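PDB 6Z9K: PrgA from Enterococcus faecalis, which provides surface exclusion, extending far outside the cell to protect it against unwanted conjugation, and is represented here by its metal-binding CAP domain. Local coordinates for residues Ser23-Tyr26 with Asp27-Ser31; Ala42-Met45 with Asn46-Phe49; Met62-Ile65 with Gln66-Ser69; Met236-Lys239 with Glu240-Gln243. One frame throughout, in Å; residues are numbered along the deposited sequence.

How the contacts relate
All four contacts are local and follow one another in series along the chain, none enclosing or crossing another. Contact 1 forms the one-turn helix 26-29, which leads into helix 32-45. Contact 2 finishes that helix and turns the chain away beside helix 160-176; its centre lies about 20 Å from that of contact 1. Contact 3 is the turn between strand 62-64 and helix 70-90, on the opposite side of the chain's centre from contact 1. Near the C terminus, contact 4 starts helix 239-245, and its nearest atoms come within about 6 Å of contact 2. Asn17 joins contacts 2 and 4, bonding to Met45 and Asn46 and to Lys239.

Contact 1 of 4, residues Ser23-Tyr26 with Asp27-Ser31; sequences SADY and DTKLS
Lys29 passes obliquely across the carboxylate of Asp25, its methylenes as well as its ammonium group meeting the acid. Its CE lies 3.1 Å from Asp25 OD1, while NZ makes a salt bridge of 3.4 Å to that same oxygen. Bends at chi2, chi3 and chi4 curl the lysine back over the shorter aspartate and bring CE against Ser23 OG. Asp25 stands at the N-cap of helix 26-29, but its side chain makes no capping bond; with CG set between the backbone N and the carbonyl carbon (chi1 55°), the carboxylate is turned to the lysine. Carbonyls hold the single helical turn: Asp25 O accepts from Lys29 N at 3.0 Å, in the carbonyl plane, and from Thr28 N, which sits above that plane. Leu30 N closes the next step on Tyr26 O. On the buried side, Leu30 CD1 packs 3.9 Å from Tyr26 CB, and both side chains rest on Ile35 and Leu38 of helix 32-45. Tyrosine suits this place: its ring is also buried against Leu186, while OH bonds to Glu39, and its side chain lies about 10 Å from that of His185, a magnesium ligand. Asp27 OD1 bonds to NE2 of His187, in helix 184-189.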
ATOM      1  N   SER A  23      -9.737 -12.005   9.169  1.00 17.95           N
ATOM      2  CA  SER A  23      -9.727 -10.985  10.240  1.00 18.64           C
ATOM      3  C   SER A  23      -8.325 -10.411  10.314  1.00 18.58           C
ATOM      4  O   SER A  23      -7.426 -10.994   9.688  1.00 20.40           O
ATOM      5  CB  SER A  23     -10.128 -11.560  11.569  1.00 19.67           C
ATOM      6  OG  SER A  23      -9.122 -12.435  12.038  1.00 21.31           O
ATOM      7  N   ALA A  24      -8.181  -9.284  10.992  1.00 20.01           N
ATOM      8  CA  ALA A  24      -6.892  -8.585  11.091  1.00 20.21           C
ATOM      9  C   ALA A  24      -5.901  -9.439  11.902  1.00 22.60           C
ATOM     10  O   ALA A  24      -4.703  -9.177  11.789  1.00 23.77           O
ATOM     11  CB  ALA A  24      -7.118  -7.229  11.708  1.00 20.95           C
ATOM     12  N   ASP A  25      -6.376 -10.481  12.579  1.00 23.48           N
ATOM     13  CA  ASP A  25      -5.501 -11.296  13.464  1.00 25.33           C
ATOM     14  C   ASP A  25      -5.775 -12.771  13.199  1.00 23.48           C
ATOM     15  O   ASP A  25      -5.668 -13.593  14.140  1.00 23.97           O
ATOM     16  CB  ASP A  25      -5.706 -10.890  14.926  1.00 27.96           C
ATOM     17  CG  ASP A  25      -7.126 -10.959  15.420  1.00 32.06           C
ATOM     18  OD1 ASP A  25      -8.003 -11.212  14.580  1.00 34.12           O
ATOM     19  OD2 ASP A  25      -7.339 -10.817  16.670  1.00 38.74           O
ATOM     20  N   TYR A  26      -6.070 -13.136  11.958  1.00 20.64           N
ATOM     21  CA  TYR A  26      -6.443 -14.535  11.636  1.00 20.11           C
ATOM     22  C   TYR A  26      -5.294 -15.486  12.038  1.00 20.74           C
ATOM     23  O   TYR A  26      -5.544 -16.685  12.282  1.00 19.77           O
ATOM     24  CB  TYR A  26      -6.850 -14.677  10.170  1.00 19.75           C
ATOM     25  CG  TYR A  26      -5.740 -14.679   9.139  1.00 19.18           C
ATOM     26  CD1 TYR A  26      -4.971 -15.816   8.904  1.00 19.10           C
ATOM     27  CD2 TYR A  26      -5.548 -13.577   8.329  1.00 18.26           C
ATOM     28  CE1 TYR A  26      -3.977 -15.826   7.940  1.00 20.45           C
ATOM     29  CE2 TYR A  26      -4.539 -13.571   7.370  1.00 18.57           C
ATOM     30  CZ  TYR A  26      -3.772 -14.706   7.164  1.00 19.09           C
ATOM     31  OH  TYR A  26      -2.811 -14.725   6.178  1.00 20.26           O
ATOM     32  N   ASP A  27      -4.054 -14.981  12.024  1.00 20.79           N
ATOM     33  CA  ASP A  27      -2.869 -15.833  12.318  1.00 22.13           C
ATOM     34  C   ASP A  27      -2.914 -16.383  13.753  1.00 23.60           C
ATOM     35  O   ASP A  27      -2.244 -17.435  14.019  1.00 24.77           O
ATOM     36  CB  ASP A  27      -1.575 -15.046  12.034  1.00 22.04           C
ATOM     37  CG  ASP A  27      -1.541 -13.752  12.803  1.00 22.94           C
ATOM     38  OD1 ASP A  27      -2.370 -12.867  12.513  1.00 22.60           O
ATOM     39  OD2 ASP A  27      -0.625 -13.607  13.652  1.00 24.97           O
ATOM     40  N   THR A  28      -3.606 -15.723  14.670  1.00 23.55           N
ATOM     41  CA  THR A  28      -3.768 -16.203  16.056  1.00 25.62           C
ATOM     42  C   THR A  28      -5.191 -16.670  16.333  1.00 25.77           C
ATOM     43  O   THR A  28      -5.354 -17.485  17.248  1.00 25.75           O
ATOM     44  CB  THR A  28      -3.317 -15.152  17.062  1.00 27.97           C
ATOM     45  OG1 THR A  28      -3.958 -13.913  16.795  1.00 29.97           O
ATOM     46  CG2 THR A  28      -1.819 -14.950  17.054  1.00 28.52           C
ATOM     47  N   LYS A  29      -6.184 -16.208  15.574  1.00 23.72           N
ATOM     48  CA  LYS A  29      -7.566 -16.642  15.840  1.00 25.41           C
ATOM     49  C   LYS A  29      -7.814 -18.033  15.271  1.00 24.58           C
ATOM     50  O   LYS A  29      -8.685 -18.713  15.828  1.00 26.18           O
ATOM     51  CB  LYS A  29      -8.579 -15.634  15.297  1.00 27.34           C
ATOM     52  CG  LYS A  29      -8.496 -14.287  16.016  1.00 32.99           C
ATOM     53  CD  LYS A  29      -9.842 -13.595  16.222  1.00 37.26           C
ATOM     54  CE  LYS A  29     -10.428 -13.109  14.918  1.00 40.39           C
ATOM     55  NZ  LYS A  29     -11.248 -11.888  15.076  1.00 41.29           N
ATOM     56  N   LEU A  30      -7.201 -18.402  14.163  1.00 22.82           N
ATOM     57  CA  LEU A  30      -7.517 -19.622  13.408  1.00 22.77           C
ATOM     58  C   LEU A  30      -6.476 -20.709  13.714  1.00 23.32           C
ATOM     59  O   LEU A  30      -5.337 -20.396  14.126  1.00 24.21           O
ATOM     60  CB  LEU A  30      -7.577 -19.335  11.912  1.00 22.06           C
ATOM     61  CG  LEU A  30      -8.604 -18.284  11.453  1.00 21.06           C
ATOM     62  CD1 LEU A  30      -8.544 -18.147   9.953  1.00 20.97           C
ATOM     63  CD2 LEU A  30     -10.018 -18.634  11.934  1.00 22.14           C
ATOM     64  N   SER A  31      -6.891 -21.956  13.539  1.00 23.88           N
ATOM     65  CA  SER A  31      -6.010 -23.142  13.653  1.00 24.80           C
ATOM     66  C   SER A  31      -4.999 -23.149  12.503  1.00 24.26           C
ATOM     67  O   SER A  31      -5.227 -22.480  11.493  1.00 22.08           O
ATOM     68  CB  SER A  31      -6.825 -24.408  13.646  1.00 25.00           C
ATOM     69  OG  SER A  31      -7.330 -24.744  12.346  1.00 25.00           O
TER

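Contact 2 of 4, residues Ala42-Met45 with Asn46-Phe49; sequences ALEM and NKNF
Asn46 reaches back to the last turn of helix 32-45, its ND2 donating to Ala42 O at 2.9 Å with an N-H...O angle of 151°. The bond arrives tilted from the carbonyl plane, and the oxygen lies somewhat outside the plane of the asparagine amide. With CG anti to its own carbonyl carbon (chi1 -71°), the side chain folds toward the helix and CB also comes against Ala42 O. Asparagine suits the position because its amide offers both a donor and an acceptor: OD1 bonds to Asn17 N, while ND2 takes the helix carbonyl. Its backbone N meanwhile donates to Leu43 O at 3.3 Å, from well above the plane of that carbonyl, and its own carbonyl accepts from Arg168 of helix 160-176.

Lys47 continues the turn with a weak backbone bond to Glu44 O. Its side chain runs beside that of Glu44, both pointing the same way, and CG lies 3.4 Å from Glu44 O. Lysine fits here because its extended methylenes can follow the glutamate before NZ meets the carboxylate in a long salt bridge, 3.7 Å from Glu44 OE2. Farther on, Phe49 has left the helix and sets its ring edge-to-face with Tyr161, carrying the chain along helix 160-176.

The chemistry divides in two: the buried asparagine amide is gripped through both its ends and should be well fixed in rotation, whereas the exposed Glu44-Lys47 pair, whose salt bridge is long, probably adds mainly a favourable electrostatic term.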
ATOM      1  N   ALA A  42      -7.437 -17.548  -0.570  1.00 21.07           N
ATOM      2  CA  ALA A  42      -7.330 -16.114  -0.845  1.00 19.83           C
ATOM      3  C   ALA A  42      -6.314 -15.872  -1.972  1.00 19.34           C
ATOM      4  O   ALA A  42      -6.537 -14.970  -2.785  1.00 19.44           O
ATOM      5  CB  ALA A  42      -6.901 -15.387   0.380  1.00 19.72           C
ATOM      6  N   LEU A  43      -5.184 -16.571  -1.986  1.00 20.69           N
ATOM      7  CA  LEU A  43      -4.182 -16.332  -3.075  1.00 21.61           C
ATOM      8  C   LEU A  43      -4.757 -16.769  -4.430  1.00 23.48           C
ATOM      9  O   LEU A  43      -4.613 -16.028  -5.422  1.00 23.49           O
ATOM     10  CB  LEU A  43      -2.891 -17.076  -2.755  1.00 22.58           C
ATOM     11  CG  LEU A  43      -2.096 -16.499  -1.585  1.00 22.07           C
ATOM     12  CD1 LEU A  43      -1.000 -17.445  -1.151  1.00 23.43           C
ATOM     13  CD2 LEU A  43      -1.505 -15.135  -1.914  1.00 21.84           C
ATOM     14  N   GLU A  44      -5.458 -17.907  -4.465  1.00 23.50           N
ATOM     15  CA  GLU A  44      -6.142 -18.380  -5.687  1.00 26.47           C
ATOM     16  C   GLU A  44      -7.160 -17.341  -6.179  1.00 23.90           C
ATOM     17  O   GLU A  44      -7.184 -17.059  -7.368  1.00 25.08           O
ATOM     18  CB  GLU A  44      -6.796 -19.736  -5.404  1.00 30.52           C
ATOM     19  CG  GLU A  44      -7.694 -20.240  -6.527  1.00 37.98           C
ATOM     20  CD  GLU A  44      -7.004 -20.510  -7.855  1.00 43.71           C
ATOM     21  OE1 GLU A  44      -5.753 -20.597  -7.853  1.00 48.37           O
ATOM     22  OE2 GLU A  44      -7.727 -20.677  -8.898  1.00 51.32           O
ATOM     23  N   MET A  45      -7.994 -16.816  -5.291  0.50 21.83           N
ATOM     24  CA  MET A  45      -9.146 -15.957  -5.635  0.50 21.41           C
ATOM     25  C   MET A  45      -8.650 -14.549  -6.008  0.50 20.37           C
ATOM     26  O   MET A  45      -9.447 -13.770  -6.534  0.50 20.17           O
ATOM     27  CB  MET A  45     -10.136 -15.894  -4.464  0.50 21.93           C
ATOM     28  CG  MET A  45     -10.856 -17.219  -4.245  0.50 22.59           C
ATOM     29  SD  MET A  45     -11.896 -17.641  -5.689  0.50 23.79           S
ATOM     30  CE  MET A  45     -11.071 -19.098  -6.311  0.50 24.61           C
ATOM     31  N   ASN A  46      -7.367 -14.251  -5.771  1.00 19.98           N
ATOM     32  CA  ASN A  46      -6.780 -12.930  -6.100  1.00 20.19           C
ATOM     33  C   ASN A  46      -5.580 -13.048  -7.040  1.00 20.43           C
ATOM     34  O   ASN A  46      -4.787 -12.079  -7.113  1.00 20.70           O
ATOM     35  CB  ASN A  46      -6.383 -12.221  -4.812  1.00 18.44           C
ATOM     36  CG  ASN A  46      -7.593 -11.766  -4.039  1.00 19.50           C
ATOM     37  OD1 ASN A  46      -8.292 -10.849  -4.469  1.00 19.07           O
ATOM     38  ND2 ASN A  46      -7.864 -12.435  -2.917  1.00 19.01           N
ATOM     39  N   LYS A  47      -5.433 -14.133  -7.779  1.00 21.90           N
ATOM     40  CA  LYS A  47      -4.207 -14.324  -8.600  1.00 23.86           C
ATOM     41  C   LYS A  47      -4.251 -13.476  -9.873  1.00 23.78           C
ATOM     42  O   LYS A  47      -3.151 -13.161 -10.363  1.00 23.52           O
ATOM     43  CB  LYS A  47      -3.983 -15.810  -8.884  1.00 26.44           C
ATOM     44  CG  LYS A  47      -4.929 -16.432  -9.881  1.00 29.11           C
ATOM     45  CD  LYS A  47      -4.650 -17.884 -10.184  1.00 32.68           C
ATOM     46  CE  LYS A  47      -5.331 -18.353 -11.458  1.00 36.24           C
ATOM     47  NZ  LYS A  47      -5.260 -19.834 -11.536  1.00 39.19           N
ATOM     48  N   ASN A  48      -5.435 -13.162 -10.393  1.00 23.80           N
ATOM     49  CA  ASN A  48      -5.631 -12.488 -11.701  1.00 25.47           C
ATOM     50  C   ASN A  48      -5.784 -11.005 -11.419  1.00 24.47           C
ATOM     51  O   ASN A  48      -6.601 -10.661 -10.608  1.00 27.09           O
ATOM     52  CB  ASN A  48      -6.823 -13.035 -12.477  1.00 27.27           C
ATOM     53  CG  ASN A  48      -6.624 -14.504 -12.804  1.00 30.21           C
ATOM     54  OD1 ASN A  48      -7.291 -15.374 -12.249  1.00 35.50           O
ATOM     55  ND2 ASN A  48      -5.608 -14.794 -13.596  1.00 33.42           N
ATOM     56  N   PHE A  49      -4.952 -10.166 -12.008  1.00 24.25           N
ATOM     57  CA  PHE A  49      -5.142  -8.693 -11.975  1.00 23.49           C
ATOM     58  C   PHE A  49      -6.338  -8.313 -12.833  1.00 23.91           C
ATOM     59  O   PHE A  49      -6.313  -8.481 -14.067  1.00 26.95           O
ATOM     60  CB  PHE A  49      -3.892  -7.985 -12.463  1.00 22.96           C
ATOM     61  CG  PHE A  49      -3.954  -6.494 -12.285  1.00 23.48           C
ATOM     62  CD1 PHE A  49      -4.132  -5.934 -11.037  1.00 22.06           C
ATOM     63  CD2 PHE A  49      -3.781  -5.654 -13.365  1.00 24.34           C
ATOM     64  CE1 PHE A  49      -4.186  -4.558 -10.869  1.00 22.29           C
ATOM     65  CE2 PHE A  49      -3.816  -4.283 -13.192  1.00 24.78           C
ATOM     66  CZ  PHE A  49      -4.032  -3.744 -11.951  1.00 23.11           C
TER

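Contact 3 of 4, residues Met62-Ile65 with Gln66-Ser69; sequences MWDI and QHLS
Leu68 lays its two methyl groups against Trp63, the side chains crossing at about a right angle. CD2, oblique to the ring, touches Trp63 CB and CE3, each at 3.7 Å, while CD1 comes near CE3 and CZ3. CD2 is also close to Asp64 O. A branched leucine suits this place because its methyls can reach both the CB of the tryptophan and the CE3 side of its six-membered ring, joining the apolar packing of Trp63 on Leu76 of helix 70-90 and Leu163 of helix 160-176.

Between these two residues runs a type I beta turn from Asp64 to His67, which takes the chain from strand 62-64 toward helix 70-90. His67 N closes it on Asp64 O at 2.9 Å, the donor standing above the carbonyl plane. A chi1 of -171° sets the Asp64 carboxylate alongside His67, whose CB is 3.4 Å from Asp64 CG. Carboxylate and imidazole planes are 61° apart, and the bond from ND1 to Asp64 OD2 is weak, at 3.4 Å.

One water links Asp64 OD1 to both Gln66 N and NE2, a second again joins OD1 to NE2, and a third bridges Ile65 O and Leu68 N. Aspartate suits the first position of the turn: its carbonyl takes the closing bond, OD2 meets the ring and OD1 holds two waters. Its negative charge would probably favour a proton on His67 ND1.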
ATOM      1  N   MET A  62       3.734   5.759 -19.411  1.00 37.54           N
ATOM      2  CA  MET A  62       5.024   5.491 -18.749  1.00 36.74           C
ATOM      3  C   MET A  62       5.256   6.567 -17.688  1.00 36.52           C
ATOM      4  O   MET A  62       5.151   7.770 -17.986  1.00 39.67           O
ATOM      5  CB  MET A  62       6.178   5.434 -19.753  1.00 39.50           C
ATOM      6  CG  MET A  62       5.958   4.437 -20.867  1.00 39.64           C
ATOM      7  SD  MET A  62       5.596   2.757 -20.247  1.00 41.32           S
ATOM      8  CE  MET A  62       7.163   2.361 -19.476  1.00 37.32           C
ATOM      9  N   TRP A  63       5.569   6.136 -16.468  1.00 35.13           N
ATOM     10  CA  TRP A  63       5.868   7.002 -15.311  1.00 33.19           C
ATOM     11  C   TRP A  63       7.352   6.925 -14.975  1.00 35.43           C
ATOM     12  O   TRP A  63       7.896   5.828 -14.885  1.00 35.72           O
ATOM     13  CB  TRP A  63       5.018   6.542 -14.115  1.00 31.46           C
ATOM     14  CG  TRP A  63       3.581   6.937 -14.213  1.00 30.34           C
ATOM     15  CD1 TRP A  63       2.866   7.308 -15.308  1.00 32.28           C
ATOM     16  CD2 TRP A  63       2.682   6.988 -13.110  1.00 29.98           C
ATOM     17  NE1 TRP A  63       1.594   7.651 -14.944  1.00 31.88           N
ATOM     18  CE2 TRP A  63       1.451   7.443 -13.604  1.00 30.33           C
ATOM     19  CE3 TRP A  63       2.846   6.769 -11.736  1.00 28.23           C
ATOM     20  CZ2 TRP A  63       0.351   7.598 -12.769  1.00 30.91           C
ATOM     21  CZ3 TRP A  63       1.748   6.890 -10.920  1.00 29.00           C
ATOM     22  CH2 TRP A  63       0.529   7.326 -11.432  1.00 29.83           C
ATOM     23  N   ASP A  64       7.971   8.079 -14.731  1.00 38.20           N
ATOM     24  CA  ASP A  64       9.381   8.157 -14.307  1.00 39.79           C
ATOM     25  C   ASP A  64       9.349   8.161 -12.781  1.00 35.97           C
ATOM     26  O   ASP A  64       8.936   9.154 -12.256  1.00 39.97           O
ATOM     27  CB  ASP A  64       9.988   9.402 -14.961  1.00 44.35           C
ATOM     28  CG  ASP A  64      11.488   9.521 -14.807  1.00 47.48           C
ATOM     29  OD1 ASP A  64      12.023   8.912 -13.844  1.00 46.47           O
ATOM     30  OD2 ASP A  64      12.105  10.221 -15.672  1.00 53.44           O
ATOM     31  N   ILE A  65       9.719   7.069 -12.105  1.00 36.18           N
ATOM     32  CA  ILE A  65       9.464   6.848 -10.644  1.00 35.24           C
ATOM     33  C   ILE A  65      10.195   7.921  -9.816  1.00 38.89           C
ATOM     34  O   ILE A  65       9.726   8.179  -8.735  1.00 38.22           O
ATOM     35  CB  ILE A  65       9.812   5.419 -10.181  1.00 34.77           C
ATOM     36  CG1 ILE A  65      11.318   5.124 -10.177  1.00 35.48           C
ATOM     37  CG2 ILE A  65       9.061   4.400 -11.012  1.00 34.01           C
ATOM     38  CD1 ILE A  65      11.701   3.956  -9.273  1.00 34.80           C
ATOM     39  N   GLN A  66      11.273   8.530 -10.323  1.00 44.07           N
ATOM     40  CA  GLN A  66      11.985   9.644  -9.621  1.00 47.13           C
ATOM     41  C   GLN A  66      11.635  11.000 -10.259  1.00 46.81           C
ATOM     42  O   GLN A  66      12.467  11.919 -10.203  1.00 50.55           O
ATOM     43  CB  GLN A  66      13.503   9.426  -9.654  1.00 49.27           C
ATOM     44  CG  GLN A  66      14.022   8.319  -8.741  1.00 50.95           C
ATOM     45  CD  GLN A  66      15.501   8.054  -8.946  1.00 51.21           C
ATOM     46  OE1 GLN A  66      16.272   7.998  -7.983  1.00 51.36           O
ATOM     47  NE2 GLN A  66      15.908   7.869 -10.197  1.00 48.79           N
ATOM     48  N   HIS A  67      10.478  11.153 -10.885  1.00 46.09           N
ATOM     49  CA  HIS A  67      10.089  12.401 -11.596  1.00 45.26           C
ATOM     50  C   HIS A  67       8.568  12.557 -11.586  1.00 40.94           C
ATOM     51  O   HIS A  67       8.002  13.233 -12.480  1.00 42.18           O
ATOM     52  CB  HIS A  67      10.613  12.351 -13.039  1.00 52.14           C
ATOM     53  CG  HIS A  67      11.621  13.385 -13.433  1.00 56.48           C
ATOM     54  ND1 HIS A  67      12.846  13.037 -13.982  1.00 59.91           N
ATOM     55  CD2 HIS A  67      11.580  14.738 -13.438  1.00 59.14           C
ATOM     56  CE1 HIS A  67      13.531  14.126 -14.262  1.00 60.26           C
ATOM     57  NE2 HIS A  67      12.781  15.187 -13.933  1.00 61.06           N
ATOM     58  N   LEU A  68       7.874  11.902 -10.663  1.00 36.44           N
ATOM     59  CA  LEU A  68       6.409  11.866 -10.826  1.00 33.16           C
ATOM     60  C   LEU A  68       5.908  13.273 -10.550  1.00 31.22           C
ATOM     61  O   LEU A  68       6.414  13.898  -9.573  1.00 29.98           O
ATOM     62  CB  LEU A  68       5.740  10.914  -9.846  1.00 28.99           C
ATOM     63  CG  LEU A  68       5.993   9.423 -10.003  1.00 29.30           C
ATOM     64  CD1 LEU A  68       5.026   8.688  -9.080  1.00 26.86           C
ATOM     65  CD2 LEU A  68       5.847   8.963 -11.463  1.00 30.55           C
ATOM     66  N   SER A  69       4.880  13.667 -11.278  1.00 30.76           N
ATOM     67  CA  SER A  69       4.154  14.938 -11.060  1.00 30.52           C
ATOM     68  C   SER A  69       3.371  14.834  -9.756  1.00 30.21           C
ATOM     69  O   SER A  69       3.135  13.692  -9.252  1.00 26.09           O
ATOM     70  CB  SER A  69       3.232  15.248 -12.211  1.00 32.29           C
ATOM     71  OG  SER A  69       2.097  14.393 -12.211  1.00 32.29           O
TER
HETATM   72  O   HOH W   1      13.382   7.363 -11.915  1.00 47.94           O
HETATM   73  O   HOH W   2      15.108   8.848 -13.016  1.00 48.10           O
HETATM   74  O   HOH W   3       8.746  11.018  -8.188  1.00 35.74           O

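Contact 4 of 4, residues Met236-Lys239 with Glu240-Gln243; sequences MKSK and EELQ
Glu241 folds back over Ser238, each residue bonding to the backbone of the other. From its CB, 3.4 Å from Ser238 OG, the chain continues to CG, which is equally near that hydroxyl oxygen. A chi1 of -80° and a bend at chi2 together bring the carboxylate back to the residues before the helix. CD then passes 3.3 Å from Ser238 OG, and at the tip OE1 accepts from Ser238 N at 3.0 Å. That bond is nearly straight, with an N-H...O angle of 167°, although the N-H meets the carboxylate from above its plane. OE1 also lies close to Lys237 CA.

In return Ser238 OG accepts from Glu241 N at 2.9 Å. Serine is well suited here: its short side chain places an acceptor almost in line with an N-H that no preceding turn can satisfy, while glutamate is long enough to reach back to the backbone. Behind the cap, Leu242 N bonds to Ser238 O and Gln243 N to Lys239 O, the regular helical pattern. Leu242 CD2 packs 3.8 Å from Lys237 CD, whose NZ goes on to a salt bridge with Glu245. Lys239 NZ turns instead to Asn17, and Glu240 to Lys90 of helix 70-90. The reciprocal Ser238-Glu241 pair is a capping box, a classic start to an alpha helix, here opening the C-terminal helix 239-245.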
ATOM      1  N   MET A 236     -13.672   3.661  -2.877  1.00 27.50           N
ATOM      2  CA  MET A 236     -14.238   3.132  -4.143  1.00 29.25           C
ATOM      3  C   MET A 236     -15.511   2.356  -3.789  1.00 30.31           C
ATOM      4  O   MET A 236     -15.572   1.810  -2.694  1.00 29.03           O
ATOM      5  CB  MET A 236     -13.233   2.207  -4.846  1.00 29.27           C
ATOM      6  CG  MET A 236     -13.022   0.907  -4.109  1.00 30.10           C
ATOM      7  SD  MET A 236     -11.629  -0.119  -4.611  1.00 34.10           S
ATOM      8  CE  MET A 236     -11.570   0.169  -6.359  1.00 33.72           C
ATOM      9  N   LYS A 237     -16.478   2.237  -4.710  1.00 34.20           N
ATOM     10  CA  LYS A 237     -17.674   1.381  -4.456  1.00 35.64           C
ATOM     11  C   LYS A 237     -17.190  -0.060  -4.351  1.00 31.49           C
ATOM     12  O   LYS A 237     -16.315  -0.415  -5.145  1.00 30.05           O
ATOM     13  CB  LYS A 237     -18.725   1.556  -5.555  1.00 41.89           C
ATOM     14  CG  LYS A 237     -19.836   2.544  -5.223  1.00 48.11           C
ATOM     15  CD  LYS A 237     -21.214   1.888  -5.151  1.00 52.94           C
ATOM     16  CE  LYS A 237     -22.287   2.768  -4.542  1.00 56.69           C
ATOM     17  NZ  LYS A 237     -22.956   3.615  -5.562  1.00 59.09           N
ATOM     18  N   SER A 238     -17.656  -0.824  -3.366  1.00 31.49           N
ATOM     19  CA  SER A 238     -17.265  -2.237  -3.195  1.00 29.92           C
ATOM     20  C   SER A 238     -17.909  -3.052  -4.316  1.00 29.73           C
ATOM     21  O   SER A 238     -18.914  -2.597  -4.875  1.00 31.74           O
ATOM     22  CB  SER A 238     -17.612  -2.802  -1.840  1.00 32.88           C
ATOM     23  OG  SER A 238     -19.003  -3.109  -1.734  1.00 32.94           O
ATOM     24  N   LYS A 239     -17.328  -4.201  -4.646  1.00 29.36           N
ATOM     25  CA  LYS A 239     -17.948  -5.122  -5.630  1.00 30.34           C
ATOM     26  C   LYS A 239     -19.340  -5.518  -5.155  1.00 31.03           C
ATOM     27  O   LYS A 239     -20.283  -5.583  -5.991  1.00 32.07           O
ATOM     28  CB  LYS A 239     -17.080  -6.360  -5.788  1.00 31.98           C
ATOM     29  CG  LYS A 239     -15.963  -6.188  -6.791  1.00 33.83           C
ATOM     30  CD  LYS A 239     -15.569  -7.523  -7.412  1.00 35.07           C
ATOM     31  CE  LYS A 239     -14.364  -8.079  -6.721  1.00 33.95           C
ATOM     32  NZ  LYS A 239     -13.823  -9.195  -7.504  1.00 32.41           N
ATOM     33  N   GLU A 240     -19.466  -5.760  -3.859  1.00 32.30           N
ATOM     34  CA  GLU A 240     -20.725  -6.214  -3.218  1.00 35.45           C
ATOM     35  C   GLU A 240     -21.804  -5.129  -3.336  1.00 39.48           C
ATOM     36  O   GLU A 240     -22.961  -5.487  -3.720  1.00 37.65           O
ATOM     37  CB  GLU A 240     -20.426  -6.658  -1.778  1.00 36.80           C
ATOM     38  CG  GLU A 240     -19.592  -7.926  -1.697  1.00 37.79           C
ATOM     39  CD  GLU A 240     -18.076  -7.750  -1.825  1.00 38.75           C
ATOM     40  OE1 GLU A 240     -17.610  -6.612  -1.797  1.00 37.81           O
ATOM     41  OE2 GLU A 240     -17.363  -8.764  -1.993  1.00 45.36           O
ATOM     42  N   GLU A 241     -21.453  -3.857  -3.095  1.00 42.77           N
ATOM     43  CA  GLU A 241     -22.344  -2.686  -3.341  1.00 46.73           C
ATOM     44  C   GLU A 241     -22.771  -2.657  -4.812  1.00 46.88           C
ATOM     45  O   GLU A 241     -23.978  -2.495  -5.047  1.00 49.73           O
ATOM     46  CB  GLU A 241     -21.678  -1.358  -2.976  1.00 51.20           C
ATOM     47  CG  GLU A 241     -21.698  -1.059  -1.478  1.00 56.80           C
ATOM     48  CD  GLU A 241     -20.526  -0.237  -0.949  1.00 60.62           C
ATOM     49  OE1 GLU A 241     -19.818   0.416  -1.781  1.00 61.75           O
ATOM     50  OE2 GLU A 241     -20.303  -0.263   0.302  1.00 66.12           O
ATOM     51  N   LEU A 242     -21.837  -2.817  -5.753  1.00 44.18           N
ATOM     52  CA  LEU A 242     -22.104  -2.753  -7.215  1.00 45.57           C
ATOM     53  C   LEU A 242     -23.016  -3.902  -7.646  1.00 46.88           C
ATOM     54  O   LEU A 242     -23.951  -3.636  -8.409  1.00 47.11           O
ATOM     55  CB  LEU A 242     -20.804  -2.836  -8.014  1.00 45.59           C
ATOM     56  CG  LEU A 242     -19.972  -1.558  -8.076  1.00 48.52           C
ATOM     57  CD1 LEU A 242     -18.931  -1.677  -9.191  1.00 49.15           C
ATOM     58  CD2 LEU A 242     -20.848  -0.322  -8.276  1.00 48.98           C
ATOM     59  N   GLN A 243     -22.708  -5.131  -7.218  1.00 45.27           N
ATOM     60  CA  GLN A 243     -23.556  -6.325  -7.472  1.00 47.58           C
ATOM     61  C   GLN A 243     -24.941  -6.071  -6.856  1.00 48.31           C
ATOM     62  O   GLN A 243     -25.912  -6.324  -7.567  1.00 51.41           O
ATOM     63  CB  GLN A 243     -22.863  -7.599  -6.969  1.00 47.02           C
ATOM     64  CG  GLN A 243     -21.649  -7.992  -7.809  1.00 49.80           C
ATOM     65  CD  GLN A 243     -20.559  -8.784  -7.111  1.00 51.74           C
ATOM     66  OE1 GLN A 243     -20.537  -8.967  -5.888  1.00 54.77           O
ATOM     67  NE2 GLN A 243     -19.611  -9.275  -7.897  1.00 53.29           N
TER